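PDB 4P0D: trypsin-resistant surface T6 protein from Streptococcus pyogenes serotype M6, which forms the backbone subunit of the pilus of this bacterium, a modular three-domain protein probably linked into the fibre and the cell wall by sortase. Local coordinates for residues K153-I158 and V171-L176. The protein carries 1 engineered substitution. Residues are numbered along the deposited sequence; the frame is centred on the assembly and turned at random.
Sequences KVTGTI and VLSYSL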
loop_
_atom_site.group_PDB
_atom_site.type_symbol
_atom_site.label_atom_id
_atom_site.label_comp_id
_atom_site.label_asym_id
_atom_site.label_seq_id
_atom_site.Cartn_x
_atom_site.Cartn_y
_atom_site.Cartn_z
ATOM N N LYS A 153 3.565 -5.170 -5.374
ATOM C CA LYS A 153 3.695 -6.563 -5.711
ATOM C C LYS A 153 4.352 -7.322 -4.555
ATOM O O LYS A 153 5.085 -6.739 -3.754
ATOM C CB LYS A 153 4.548 -6.719 -6.964
ATOM C CG LYS A 153 3.889 -6.307 -8.275
ATOM C CD LYS A 153 4.934 -6.398 -9.383
ATOM C CE LYS A 153 4.476 -5.766 -10.690
ATOM N NZ LYS A 153 3.846 -6.758 -11.607
ATOM N N VAL A 154 4.076 -8.622 -4.490
ATOM C CA VAL A 154 4.673 -9.501 -3.504
ATOM C C VAL A 154 5.182 -10.773 -4.177
ATOM O O VAL A 154 4.564 -11.291 -5.105
ATOM C CB VAL A 154 3.730 -9.814 -2.313
ATOM C CG1 VAL A 154 2.487 -10.590 -2.732
ATOM C CG2 VAL A 154 4.477 -10.559 -1.221
ATOM N N THR A 155 6.345 -11.239 -3.727
ATOM C CA THR A 155 6.865 -12.523 -4.174
ATOM C C THR A 155 7.341 -13.291 -2.954
ATOM O O THR A 155 7.399 -12.734 -1.861
ATOM C CB THR A 155 8.012 -12.340 -5.164
ATOM O OG1 THR A 155 9.061 -11.575 -4.542
ATOM C CG2 THR A 155 7.491 -11.627 -6.439
ATOM N N GLY A 156 7.640 -14.573 -3.138
ATOM C CA GLY A 156 7.995 -15.458 -2.016
ATOM C C GLY A 156 6.822 -16.337 -1.607
ATOM O O GLY A 156 6.942 -17.175 -0.711
ATOM N N THR A 157 5.692 -16.116 -2.279
ATOM C CA THR A 157 4.436 -16.790 -2.022
ATOM C C THR A 157 4.258 -17.956 -2.990
ATOM O O THR A 157 5.027 -18.117 -3.963
ATOM C CB THR A 157 3.252 -15.812 -2.250
ATOM O OG1 THR A 157 3.455 -15.121 -3.485
ATOM C CG2 THR A 157 3.129 -14.777 -1.107
ATOM N N ILE A 158 3.217 -18.750 -2.735
ATOM C CA ILE A 158 2.865 -19.868 -3.585
ATOM C C ILE A 158 1.487 -19.586 -4.184
ATOM O O ILE A 158 0.537 -19.365 -3.445
ATOM C CB ILE A 158 2.784 -21.165 -2.760
ATOM C CG1 ILE A 158 4.129 -21.478 -2.091
ATOM C CG2 ILE A 158 2.291 -22.326 -3.616
ATOM C CD1 ILE A 158 5.212 -21.862 -3.068
ATOM N N VAL A 171 9.603 -15.726 4.385
ATOM C CA VAL A 171 9.942 -14.326 4.129
ATOM C C VAL A 171 9.305 -13.900 2.804
ATOM O O VAL A 171 9.505 -14.523 1.749
ATOM C CB VAL A 171 11.464 -14.086 4.111
ATOM C CG1 VAL A 171 11.822 -12.742 3.511
ATOM C CG2 VAL A 171 12.030 -14.192 5.522
ATOM N N LEU A 172 8.526 -12.831 2.874
ATOM C CA LEU A 172 7.833 -12.297 1.701
ATOM C C LEU A 172 8.482 -10.993 1.263
ATOM O O LEU A 172 8.846 -10.159 2.118
ATOM C CB LEU A 172 6.359 -12.069 2.039
ATOM C CG LEU A 172 5.583 -13.311 2.490
ATOM C CD1 LEU A 172 4.117 -12.997 2.652
ATOM C CD2 LEU A 172 5.728 -14.440 1.498
ATOM N N SER A 173 8.615 -10.814 -0.043
ATOM C CA SER A 173 9.363 -9.695 -0.615
ATOM C C SER A 173 8.387 -8.795 -1.352
ATOM O O SER A 173 7.794 -9.190 -2.339
ATOM C CB SER A 173 10.452 -10.188 -1.566
ATOM O OG SER A 173 11.408 -10.953 -0.840
ATOM N N TYR A 174 8.244 -7.582 -0.847
ATOM C CA TYR A 174 7.319 -6.614 -1.392
ATOM C C TYR A 174 8.085 -5.550 -2.181
ATOM O O TYR A 174 9.225 -5.213 -1.873
ATOM C CB TYR A 174 6.564 -5.940 -0.263
ATOM C CG TYR A 174 5.642 -6.835 0.517
ATOM C CD1 TYR A 174 6.104 -7.581 1.599
ATOM C CD2 TYR A 174 4.300 -6.926 0.189
ATOM C CE1 TYR A 174 5.245 -8.385 2.321
ATOM C CE2 TYR A 174 3.434 -7.736 0.906
ATOM C CZ TYR A 174 3.907 -8.459 1.966
ATOM O OH TYR A 174 3.034 -9.241 2.666
ATOM N N SER A 175 7.428 -5.026 -3.201
ATOM C CA SER A 175 7.999 -4.004 -4.073
ATOM C C SER A 175 6.929 -2.988 -4.473
ATOM O O SER A 175 5.780 -3.358 -4.751
ATOM C CB SER A 175 8.632 -4.642 -5.308
ATOM O OG SER A 175 7.673 -5.311 -6.092
ATOM N N LEU A 176 7.314 -1.716 -4.464
ATOM C CA LEU A 176 6.420 -0.636 -4.828
ATOM C C LEU A 176 6.991 0.089 -6.022
ATOM O O LEU A 176 8.192 0.362 -6.075
ATOM C CB LEU A 176 6.292 0.363 -3.693
ATOM C CG LEU A 176 5.718 -0.079 -2.363
ATOM C CD1 LEU A 176 5.839 1.055 -1.345
ATOM C CD2 LEU A 176 4.265 -0.497 -2.520
HETATM O O HOH W 1 9.083 -17.141 1.188
#
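With chi1 at 64°, V154 turns CG2 anti to its own nitrogen, and Y174, its CG anti to the carbonyl carbon, swings its ring beneath that methyl. The two side chains run side by side into the buried face of the sheet. CG2 of V154 sits 3.8 Å from the centroid of the Y174 ring and only 16° off the ring normal, a clear CH-pi contact over one face; its nearest ring atom is CE2. The same methyl also packs against CB of L172, 4.1 Å away, while CD2 of L172 continues on to CG2 of T157, the two side chains meeting nearly at right angles.

The backbones beneath are antiparallel, V154 and Y174 forming the non-hydrogen-bonded pair between two hydrogen-bonded ones. K153 and S175 exchange both of their N-H...O=C bonds, and so do T155 and S173, where the bond from S173 N to T155 O (2.9 Å) is almost perfectly straight at 179°. On the other face of the sheet, CB of K153 lies 3.5 Å from OG of S175, and OG1 of T155 adds a weak 3.5 Å bond to O of S173. Past T155 the pairing stops: G156 takes a positive phi, a turn suited to glycine, and one water joins the two chain segments there, donating to O of G156 and, at 2.7 Å, to O of V171.

Within the Cna-B-like domain to which 171-176 belongs, one of the Ig-like modules of the pilin, strand 171-179 runs between 139-155 and 258-265, bonding to the latter through L172 with A263 and Y174 with Y261. L202 of strand 202-213 touches both L172 and Y174, and strand 307-316 meets V154 through K314 and L172 through V316.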